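Local coordinates for 182aa long hypothetical protein (Pyrococcus horikoshii, PDB 2GAN), which is probably an N-acetyltransferase of the GNAT family, which transfer acetyl groups from acetyl-coenzyme A, although its substrate and exact function remain unknown, at residues Glu16-Met21 and Gly49-Tyr54; Glu65-Tyr70 and Val85-Lys90; Ile79-Leu84 and Ile109-Val114. One frame throughout, in Å; residues are numbered along the deposited sequence.

Contact 3 is the middle of the fold, pairing two central strands of the sheet; contact 1 lies on one face of that sheet, and contact 2 closes the open end of the hairpin formed by strands 68-74 and 78-85, where 85-90 leaves the sheet. Contacts 1 and 3, centres about 15 Å apart, meet through Leu17 CD2 and Thr81 CG2, at 3.4 Å. Contacts 1 and 2 pack through Leu17 CD1 and Leu69 CD2, at 4.0 Å. Contacts 2 and 3, centres about 13 Å apart, share neighbouring strands, where Tyr70 N probably bonds to Ile82 O. A sulfate at Phe111 N, probably from the crystallisation liquor, is consistent with a pocket beside the bulge in strand 106-114.

Contact 1: Glu16-Met21 and Gly49-Tyr54; sequences ELLELM and GFREVY
Leu18 meets Arg51 and Tyr54 through the two methyls at its tip, while CE2 of Phe50 comes within 4.0 Å of its carbonyl O. Its CG stands anti to the backbone N (chi1 -170°), which carries the branch across to the other helix. CD2 lies against the aliphatic CG and CD of Arg51, so close to CG that the exact fit there is doubtful. CD1 goes the other way and comes to the ring edge of Tyr54, in its plane, 3.9 Å from CD1 of that tyrosine.

The segments belong to helices 14-27 and 47-65, whose axes come within 10.6 Å and make 120° between their directions. Such a pair of helices on one face of the central sheet is a regular part of the GNAT fold, and here the first helix rests on the sheet through Leu17 and Leu20.

One turn on from Leu18, Met21, here selenomethionine, points toward the second helix. CB rests 3.9 Å from CZ of Phe50, and the carbonyl O of Met21 is 3.7 Å from that same CZ. Bent at chi2 (-56°) and again at chi3, the chain crosses the Tyr54 side chain at about a right angle, with CE 3.9 Å from CZ of Tyr54; its approach to the hydroxyl is too short to interpret. The two aromatic residues support each other as well, Phe50 CZ lying 3.7 Å above one face of the Tyr54 ring, toward its rim. Phe111 of strand 106-114 touches both Met21 and Tyr54.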
loop_
_atom_site.group_PDB
_atom_site.type_symbol
_atom_site.label_atom_id
_atom_site.label_comp_id
_atom_site.label_asym_id
_atom_site.label_seq_id
_atom_site.Cartn_x
_atom_site.Cartn_y
_atom_site.Cartn_z
ATOM N N GLU A 16 -20.845 11.627 -11.237
ATOM C CA GLU A 16 -20.391 10.291 -11.608
ATOM C C GLU A 16 -19.031 10.001 -10.975
ATOM O O GLU A 16 -18.788 8.897 -10.502
ATOM C CB GLU A 16 -20.306 10.142 -13.135
ATOM C CG GLU A 16 -19.898 8.724 -13.538
ATOM C CD GLU A 16 -20.153 8.402 -15.000
ATOM O OE1 GLU A 16 -20.444 9.326 -15.794
ATOM O OE2 GLU A 16 -20.042 7.214 -15.358
ATOM N N LEU A 17 -18.151 11.000 -10.966
ATOM C CA LEU A 17 -16.823 10.849 -10.376
ATOM C C LEU A 17 -16.908 10.686 -8.853
ATOM O O LEU A 17 -16.229 9.839 -8.265
ATOM C CB LEU A 17 -15.940 12.054 -10.722
ATOM C CG LEU A 17 -15.420 12.148 -12.164
ATOM C CD1 LEU A 17 -14.755 13.501 -12.403
ATOM C CD2 LEU A 17 -14.421 11.016 -12.420
ATOM N N LEU A 18 -17.749 11.493 -8.219
ATOM C CA LEU A 18 -17.919 11.421 -6.772
ATOM C C LEU A 18 -18.224 9.990 -6.322
ATOM O O LEU A 18 -17.608 9.475 -5.383
ATOM C CB LEU A 18 -19.060 12.343 -6.334
ATOM C CG LEU A 18 -19.231 12.568 -4.830
ATOM C CD1 LEU A 18 -17.984 13.228 -4.269
ATOM C CD2 LEU A 18 -20.441 13.453 -4.586
ATOM N N GLU A 19 -19.175 9.354 -7.004
ATOM C CA GLU A 19 -19.595 7.991 -6.682
ATOM C C GLU A 19 -18.490 6.972 -6.977
ATOM O O GLU A 19 -18.348 5.968 -6.272
ATOM C CB GLU A 19 -20.884 7.657 -7.454
ATOM C CG GLU A 19 -21.496 6.282 -7.158
ATOM C CD GLU A 19 -22.983 6.218 -7.496
ATOM O OE1 GLU A 19 -23.425 6.962 -8.399
ATOM O OE2 GLU A 19 -23.709 5.416 -6.864
ATOM N N LEU A 20 -17.709 7.226 -8.022
ATOM C CA LEU A 20 -16.603 6.332 -8.355
ATOM C C LEU A 20 -15.566 6.435 -7.225
ATOM O O LEU A 20 -15.049 5.422 -6.742
ATOM C CB LEU A 20 -15.971 6.733 -9.699
ATOM C CG LEU A 20 -14.606 6.118 -10.063
ATOM C CD1 LEU A 20 -14.666 4.603 -9.943
ATOM C CD2 LEU A 20 -14.208 6.521 -11.480
HETATM N N MSE A 21 -15.282 7.655 -6.781
HETATM C CA MSE A 21 -14.308 7.840 -5.715
HETATM C C MSE A 21 -14.763 7.226 -4.394
HETATM O O MSE A 21 -13.936 6.785 -3.591
HETATM C CB MSE A 21 -13.983 9.331 -5.536
HETATM C CG MSE A 21 -13.287 9.946 -6.751
HETATM SE SE MSE A 21 -11.653 8.981 -7.233
HETATM C CE MSE A 21 -10.383 10.133 -6.367
ATOM N N GLY A 49 -20.965 10.891 4.592
ATOM C CA GLY A 49 -19.810 11.460 5.261
ATOM C C GLY A 49 -18.670 11.691 4.285
ATOM O O GLY A 49 -17.949 12.683 4.384
ATOM N N PHE A 50 -18.508 10.775 3.332
ATOM C CA PHE A 50 -17.448 10.900 2.348
ATOM C C PHE A 50 -17.697 12.132 1.501
ATOM O O PHE A 50 -16.833 12.990 1.370
ATOM C CB PHE A 50 -17.402 9.672 1.441
ATOM C CG PHE A 50 -16.357 9.759 0.360
ATOM C CD1 PHE A 50 -15.015 9.510 0.644
ATOM C CD2 PHE A 50 -16.712 10.096 -0.942
ATOM C CE1 PHE A 50 -14.040 9.597 -0.362
ATOM C CE2 PHE A 50 -15.747 10.188 -1.954
ATOM C CZ PHE A 50 -14.411 9.936 -1.665
ATOM N N ARG A 51 -18.891 12.214 0.927
ATOM C CA ARG A 51 -19.251 13.336 0.070
ATOM C C ARG A 51 -19.059 14.680 0.753
ATOM O O ARG A 51 -18.435 15.586 0.203
ATOM C CB ARG A 51 -20.704 13.216 -0.383
ATOM C CG ARG A 51 -21.082 14.229 -1.450
ATOM C CD ARG A 51 -22.490 14.000 -1.969
ATOM N NE ARG A 51 -23.464 14.855 -1.306
ATOM C CZ ARG A 51 -23.519 16.173 -1.457
ATOM N NH1 ARG A 51 -22.651 16.784 -2.250
ATOM N NH2 ARG A 51 -24.441 16.880 -0.817
ATOM N N GLU A 52 -19.596 14.798 1.962
ATOM C CA GLU A 52 -19.515 16.034 2.720
ATOM C C GLU A 52 -18.100 16.555 2.884
ATOM O O GLU A 52 -17.878 17.762 2.932
ATOM C CB GLU A 52 -20.125 15.836 4.100
ATOM C CG GLU A 52 -20.277 17.129 4.868
ATOM C CD GLU A 52 -20.803 16.907 6.265
ATOM O OE1 GLU A 52 -21.793 16.151 6.411
ATOM O OE2 GLU A 52 -20.235 17.495 7.213
ATOM N N VAL A 53 -17.140 15.646 2.961
ATOM C CA VAL A 53 -15.767 16.062 3.162
ATOM C C VAL A 53 -14.876 15.981 1.919
ATOM O O VAL A 53 -13.734 16.434 1.950
ATOM C CB VAL A 53 -15.147 15.241 4.310
ATOM C CG1 VAL A 53 -14.733 13.869 3.810
ATOM C CG2 VAL A 53 -13.994 15.996 4.919
ATOM N N TYR A 54 -15.400 15.431 0.824
ATOM C CA TYR A 54 -14.622 15.290 -0.409
ATOM C C TYR A 54 -15.185 16.085 -1.587
ATOM O O TYR A 54 -14.435 16.563 -2.438
ATOM C CB TYR A 54 -14.517 13.809 -0.787
ATOM C CG TYR A 54 -13.675 13.527 -2.015
ATOM C CD1 TYR A 54 -14.263 13.384 -3.274
ATOM C CD2 TYR A 54 -12.289 13.397 -1.920
ATOM C CE1 TYR A 54 -13.492 13.118 -4.402
ATOM C CE2 TYR A 54 -11.511 13.129 -3.048
ATOM C CZ TYR A 54 -12.113 12.992 -4.279
ATOM O OH TYR A 54 -11.342 12.742 -5.391
#

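Contact 2: Glu65-Tyr70 and Val85-Lys90; sequences EFDELY and VYKRIK
Asp67 points its carboxylate into the start of 85-90, where OD2 receives two consecutive backbone amides from different directions. Tyr86 N comes to its anti lone pair at 2.8 Å, while Lys87 N approaches from above the carboxylate plane, also at 2.8 Å and nearly straight (173°). The aliphatic chain of Lys87 crosses the carboxylate with CD 3.3 Å from Asp67 OD1, an oxygen that also has a salt bridge to Lys92. Behind the carboxylate, Asp67 CB sits over one face of the Tyr86 ring as a CH-pi contact, 4.2 Å from its centroid.

With an alanine in place of Asp67, the amides of Tyr86 and Lys87 would probably be left without their shared acceptor and Lys92 without this carboxylate partner, leaving the start of this loop free to shift.

The hydroxyl of Tyr86 donates a hydrogen bond to Glu68 OE1 at 2.5 Å, from above the carboxylate plane, and the carboxylate stands almost perpendicular to the ring (89°). Glu68 OE2 accepts from Tyr70 OH, so both oxygens are gripped, and Arg134 adds a salt bridge to OE1. At the end of strand 78-85, Val85 CG2 lies 3.4 Å from Glu65 O. Asp67 and Glu68 both face Leu84, which makes this a classic beta bulge where strand 68-74 begins.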
loop_
_atom_site.group_PDB
_atom_site.type_symbol
_atom_site.label_atom_id
_atom_site.label_comp_id
_atom_site.label_asym_id
_atom_site.label_seq_id
_atom_site.Cartn_x
_atom_site.Cartn_y
_atom_site.Cartn_z
ATOM N N GLU A 65 -7.940 23.439 -10.713
ATOM C CA GLU A 65 -6.729 22.635 -10.761
ATOM C C GLU A 65 -6.453 21.836 -12.034
ATOM O O GLU A 65 -5.414 22.016 -12.659
ATOM C CB GLU A 65 -6.680 21.717 -9.532
ATOM C CG GLU A 65 -5.442 20.832 -9.442
ATOM C CD GLU A 65 -5.149 20.392 -8.017
ATOM O OE1 GLU A 65 -4.576 19.298 -7.827
ATOM O OE2 GLU A 65 -5.480 21.157 -7.083
ATOM N N PHE A 66 -7.370 20.964 -12.431
ATOM C CA PHE A 66 -7.162 20.140 -13.628
ATOM C C PHE A 66 -7.136 20.930 -14.944
ATOM O O PHE A 66 -8.043 21.715 -15.228
ATOM C CB PHE A 66 -8.246 19.056 -13.700
ATOM C CG PHE A 66 -8.229 18.093 -12.536
ATOM C CD1 PHE A 66 -9.303 17.235 -12.317
ATOM C CD2 PHE A 66 -7.138 18.036 -11.665
ATOM C CE1 PHE A 66 -9.300 16.337 -11.249
ATOM C CE2 PHE A 66 -7.123 17.139 -10.591
ATOM C CZ PHE A 66 -8.205 16.289 -10.386
ATOM N N ASP A 67 -6.092 20.733 -15.744
ATOM C CA ASP A 67 -5.990 21.421 -17.033
ATOM C C ASP A 67 -6.578 20.519 -18.124
ATOM O O ASP A 67 -7.087 21.001 -19.141
ATOM C CB ASP A 67 -4.530 21.776 -17.345
ATOM C CG ASP A 67 -3.981 22.866 -16.425
ATOM O OD1 ASP A 67 -4.660 23.906 -16.246
ATOM O OD2 ASP A 67 -2.871 22.689 -15.884
ATOM N N GLU A 68 -6.500 19.207 -17.892
ATOM C CA GLU A 68 -7.047 18.203 -18.795
ATOM C C GLU A 68 -7.449 16.983 -17.980
ATOM O O GLU A 68 -6.674 16.499 -17.151
ATOM C CB GLU A 68 -6.022 17.800 -19.854
ATOM C CG GLU A 68 -5.607 18.939 -20.752
ATOM C CD GLU A 68 -4.715 18.499 -21.905
ATOM O OE1 GLU A 68 -4.317 19.375 -22.695
ATOM O OE2 GLU A 68 -4.408 17.296 -22.027
ATOM N N LEU A 69 -8.672 16.508 -18.197
ATOM C CA LEU A 69 -9.182 15.334 -17.497
ATOM C C LEU A 69 -9.492 14.240 -18.510
ATOM O O LEU A 69 -10.226 14.455 -19.470
ATOM C CB LEU A 69 -10.463 15.669 -16.723
ATOM C CG LEU A 69 -11.198 14.444 -16.147
ATOM C CD1 LEU A 69 -10.283 13.737 -15.150
ATOM C CD2 LEU A 69 -12.496 14.863 -15.469
ATOM N N TYR A 70 -8.935 13.061 -18.285
ATOM C CA TYR A 70 -9.161 11.947 -19.178
ATOM C C TYR A 70 -9.830 10.826 -18.411
ATOM O O TYR A 70 -9.618 10.669 -17.211
ATOM C CB TYR A 70 -7.833 11.487 -19.782
ATOM C CG TYR A 70 -7.244 12.490 -20.746
ATOM C CD1 TYR A 70 -7.696 12.568 -22.062
ATOM C CD2 TYR A 70 -6.245 13.374 -20.340
ATOM C CE1 TYR A 70 -7.165 13.504 -22.956
ATOM C CE2 TYR A 70 -5.709 14.310 -21.225
ATOM C CZ TYR A 70 -6.174 14.371 -22.532
ATOM O OH TYR A 70 -5.635 15.298 -23.402
ATOM N N VAL A 85 -1.908 18.369 -14.982
ATOM C CA VAL A 85 -1.776 19.748 -14.546
ATOM C C VAL A 85 -0.449 20.241 -15.087
ATOM O O VAL A 85 0.600 19.684 -14.764
ATOM C CB VAL A 85 -1.787 19.895 -12.999
ATOM C CG1 VAL A 85 -1.529 21.342 -12.617
ATOM C CG2 VAL A 85 -3.146 19.460 -12.445
ATOM N N TYR A 86 -0.499 21.273 -15.924
ATOM C CA TYR A 86 0.719 21.814 -16.525
ATOM C C TYR A 86 0.680 23.320 -16.841
ATOM O O TYR A 86 1.700 23.892 -17.215
ATOM C CB TYR A 86 1.042 21.016 -17.796
ATOM C CG TYR A 86 -0.050 21.078 -18.836
ATOM C CD1 TYR A 86 -0.129 22.149 -19.732
ATOM C CD2 TYR A 86 -1.036 20.092 -18.894
ATOM C CE1 TYR A 86 -1.169 22.236 -20.660
ATOM C CE2 TYR A 86 -2.080 20.168 -19.817
ATOM C CZ TYR A 86 -2.140 21.240 -20.693
ATOM O OH TYR A 86 -3.165 21.315 -21.601
ATOM N N LYS A 87 -0.477 23.965 -16.680
ATOM C CA LYS A 87 -0.586 25.401 -16.960
ATOM C C LYS A 87 -0.160 26.268 -15.780
ATOM O O LYS A 87 -0.917 26.453 -14.824
ATOM C CB LYS A 87 -2.011 25.793 -17.337
ATOM C CG LYS A 87 -2.544 25.142 -18.588
ATOM C CD LYS A 87 -3.930 25.673 -18.913
ATOM C CE LYS A 87 -4.637 24.783 -19.923
ATOM N NZ LYS A 87 -3.854 24.586 -21.166
ATOM N N ARG A 88 1.049 26.813 -15.874
ATOM C CA ARG A 88 1.621 27.672 -14.844
ATOM C C ARG A 88 1.556 27.055 -13.447
ATOM O O ARG A 88 0.834 27.536 -12.573
ATOM C CB ARG A 88 0.928 29.042 -14.856
ATOM C CG ARG A 88 1.793 30.188 -15.425
ATOM C CD ARG A 88 1.754 30.287 -16.953
ATOM N NE ARG A 88 2.186 29.061 -17.622
ATOM C CZ ARG A 88 3.409 28.554 -17.536
ATOM N NH1 ARG A 88 4.335 29.172 -16.810
ATOM N NH2 ARG A 88 3.703 27.422 -18.164
ATOM N N ILE A 89 2.329 25.995 -13.237
ATOM C CA ILE A 89 2.350 25.334 -11.944
ATOM C C ILE A 89 2.678 26.310 -10.816
ATOM O O ILE A 89 2.107 26.222 -9.728
ATOM C CB ILE A 89 3.383 24.178 -11.902
ATOM C CG1 ILE A 89 2.937 23.036 -12.817
ATOM C CG2 ILE A 89 3.515 23.650 -10.484
ATOM C CD1 ILE A 89 2.916 23.394 -14.274
ATOM N N LYS A 90 3.592 27.241 -11.082
ATOM C CA LYS A 90 4.007 28.224 -10.082
ATOM C C LYS A 90 2.839 28.961 -9.430
ATOM O O LYS A 90 2.982 29.486 -8.328
ATOM C CB LYS A 90 4.966 29.249 -10.708
ATOM C CG LYS A 90 5.575 30.229 -9.698
ATOM C CD LYS A 90 6.421 31.326 -10.350
ATOM C CE LYS A 90 7.701 30.782 -10.981
ATOM N NZ LYS A 90 8.605 31.884 -11.462
#

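Contact 3: Ile79-Leu84 and Ile109-Val114; sequences IGTIAL and IEFFVV. With SO4 (sulfate ion), chain D.
Thr81 and Val113 exchange two backbone hydrogen bonds, each 3.1 Å from N to O, and Ala83 and Glu110 exchange another two, forming the antiparallel hydrogen-bonded pairs of these strands. Between them the register slips by one residue, a beta bulge at Phe111, whose backbone adopts a left-handed conformation (phi 54°). Thr81 OG1, set between its backbone N and carbonyl carbon (chi1 72°), takes up the displaced carbonyl by donating to Phe111 O at 2.6 Å, from above the carbonyl plane. Phe112 O accepts from Tyr153 OH of the second subunit.

The amide of Phe111 turns from the partner strand and bonds to sulfate O4 at 2.8 Å, an ion also held by Arg61. A bulge in this strand is a hallmark of GNAT enzymes, in which it opens room for acetyl-coenzyme A; the sulfate at this amide is consistent with such a site.

Apolar packing fills the rest. Ile82 CD1 touches both Ile109 CG2 and Phe112 CD2, 3.9 Å from each, while Leu84 CD2 lies alongside Ile109 CG1 at 3.6 Å. Ala83 CB meets Phe111 CB.

Ile82, Leu84 and Ile109 face helix 123-137, whereas Thr81 and Phe111 pack on helix 14-27; within the sheet, strand 68-74 lies beside 78-85 and strand 141-146 beside 106-114.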
loop_
_atom_site.group_PDB
_atom_site.type_symbol
_atom_site.label_atom_id
_atom_site.label_comp_id
_atom_site.label_asym_id
_atom_site.label_seq_id
_atom_site.Cartn_x
_atom_site.Cartn_y
_atom_site.Cartn_z
ATOM N N ILE A 79 -14.985 4.296 -15.962
ATOM C CA ILE A 79 -14.431 3.244 -15.106
ATOM C C ILE A 79 -12.934 3.462 -14.863
ATOM O O ILE A 79 -12.233 2.558 -14.404
ATOM C CB ILE A 79 -14.636 1.818 -15.697
ATOM C CG1 ILE A 79 -13.978 1.708 -17.075
ATOM C CG2 ILE A 79 -16.121 1.496 -15.802
ATOM C CD1 ILE A 79 -14.150 0.333 -17.704
ATOM N N GLY A 80 -12.455 4.665 -15.173
ATOM C CA GLY A 80 -11.055 5.000 -14.972
ATOM C C GLY A 80 -10.841 6.485 -15.188
ATOM O O GLY A 80 -11.509 7.086 -16.020
ATOM N N THR A 81 -9.919 7.090 -14.449
ATOM C CA THR A 81 -9.665 8.526 -14.609
ATOM C C THR A 81 -8.189 8.860 -14.493
ATOM O O THR A 81 -7.414 8.110 -13.897
ATOM C CB THR A 81 -10.340 9.370 -13.504
ATOM O OG1 THR A 81 -9.633 9.156 -12.272
ATOM C CG2 THR A 81 -11.783 8.995 -13.331
ATOM N N ILE A 82 -7.821 10.007 -15.057
ATOM C CA ILE A 82 -6.460 10.513 -14.975
ATOM C C ILE A 82 -6.470 11.983 -15.410
ATOM O O ILE A 82 -7.063 12.346 -16.427
ATOM C CB ILE A 82 -5.477 9.684 -15.837
ATOM C CG1 ILE A 82 -4.043 9.971 -15.375
ATOM C CG2 ILE A 82 -5.669 9.995 -17.315
ATOM C CD1 ILE A 82 -2.988 8.986 -15.909
ATOM N N ALA A 83 -5.816 12.816 -14.609
ATOM C CA ALA A 83 -5.766 14.251 -14.830
ATOM C C ALA A 83 -4.362 14.795 -15.019
ATOM O O ALA A 83 -3.402 14.287 -14.440
ATOM C CB ALA A 83 -6.424 14.966 -13.643
ATOM N N LEU A 84 -4.251 15.848 -15.823
ATOM C CA LEU A 84 -2.964 16.491 -16.071
ATOM C C LEU A 84 -2.986 17.942 -15.629
ATOM O O LEU A 84 -3.963 18.660 -15.871
ATOM C CB LEU A 84 -2.640 16.458 -17.552
ATOM C CG LEU A 84 -2.696 15.048 -18.124
ATOM C CD1 LEU A 84 -2.395 15.114 -19.618
ATOM C CD2 LEU A 84 -1.706 14.155 -17.387
ATOM N N ILE A 109 0.721 14.631 -12.977
ATOM C CA ILE A 109 -0.284 13.610 -13.225
ATOM C C ILE A 109 -0.909 13.316 -11.872
ATOM O O ILE A 109 -0.202 13.190 -10.877
ATOM C CB ILE A 109 0.341 12.310 -13.778
ATOM C CG1 ILE A 109 0.711 12.510 -15.256
ATOM C CG2 ILE A 109 -0.630 11.133 -13.584
ATOM C CD1 ILE A 109 1.469 11.351 -15.883
ATOM N N GLU A 110 -2.231 13.231 -11.829
ATOM C CA GLU A 110 -2.929 12.942 -10.585
ATOM C C GLU A 110 -4.333 12.454 -10.902
ATOM O O GLU A 110 -4.686 12.274 -12.075
ATOM C CB GLU A 110 -2.966 14.194 -9.684
ATOM C CG GLU A 110 -3.595 15.445 -10.287
ATOM C CD GLU A 110 -3.279 16.726 -9.489
ATOM O OE1 GLU A 110 -4.008 17.724 -9.650
ATOM O OE2 GLU A 110 -2.301 16.749 -8.711
ATOM N N PHE A 111 -5.126 12.203 -9.864
ATOM C CA PHE A 111 -6.497 11.743 -10.068
ATOM C C PHE A 111 -6.483 10.500 -10.959
ATOM O O PHE A 111 -7.326 10.347 -11.844
ATOM C CB PHE A 111 -7.297 12.865 -10.731
ATOM C CG PHE A 111 -8.772 12.778 -10.508
ATOM C CD1 PHE A 111 -9.635 12.562 -11.573
ATOM C CD2 PHE A 111 -9.308 12.992 -9.243
ATOM C CE1 PHE A 111 -11.015 12.569 -11.387
ATOM C CE2 PHE A 111 -10.682 13.002 -9.042
ATOM C CZ PHE A 111 -11.538 12.794 -10.111
ATOM N N PHE A 112 -5.506 9.627 -10.712
ATOM C CA PHE A 112 -5.314 8.391 -11.469
ATOM C C PHE A 112 -5.923 7.227 -10.708
ATOM O O PHE A 112 -5.378 6.793 -9.705
ATOM C CB PHE A 112 -3.818 8.117 -11.647
ATOM C CG PHE A 112 -3.500 6.818 -12.352
ATOM C CD1 PHE A 112 -2.346 6.106 -12.024
ATOM C CD2 PHE A 112 -4.317 6.327 -13.361
ATOM C CE1 PHE A 112 -2.006 4.923 -12.688
ATOM C CE2 PHE A 112 -3.987 5.140 -14.035
ATOM C CZ PHE A 112 -2.828 4.441 -13.693
ATOM N N VAL A 113 -7.040 6.706 -11.192
ATOM C CA VAL A 113 -7.661 5.597 -10.506
ATOM C C VAL A 113 -8.339 4.659 -11.475
ATOM O O VAL A 113 -8.483 4.967 -12.655
ATOM C CB VAL A 113 -8.695 6.100 -9.475
ATOM C CG1 VAL A 113 -10.075 6.177 -10.117
ATOM C CG2 VAL A 113 -8.684 5.198 -8.264
ATOM N N VAL A 114 -8.748 3.505 -10.970
ATOM C CA VAL A 114 -9.436 2.522 -11.791
ATOM C C VAL A 114 -10.558 1.897 -10.972
ATOM O O VAL A 114 -10.383 1.619 -9.791
ATOM C CB VAL A 114 -8.486 1.403 -12.258
ATOM C CG1 VAL A 114 -9.286 0.323 -12.974
ATOM C CG2 VAL A 114 -7.426 1.970 -13.189
HETATM S S SO4 D . -4.699 12.601 -6.182
HETATM O O1 SO4 D . -5.195 11.215 -6.295
HETATM O O2 SO4 D . -3.219 12.617 -6.221
HETATM O O3 SO4 D . -5.165 13.162 -4.901
HETATM O O4 SO4 D . -5.213 13.402 -7.303
#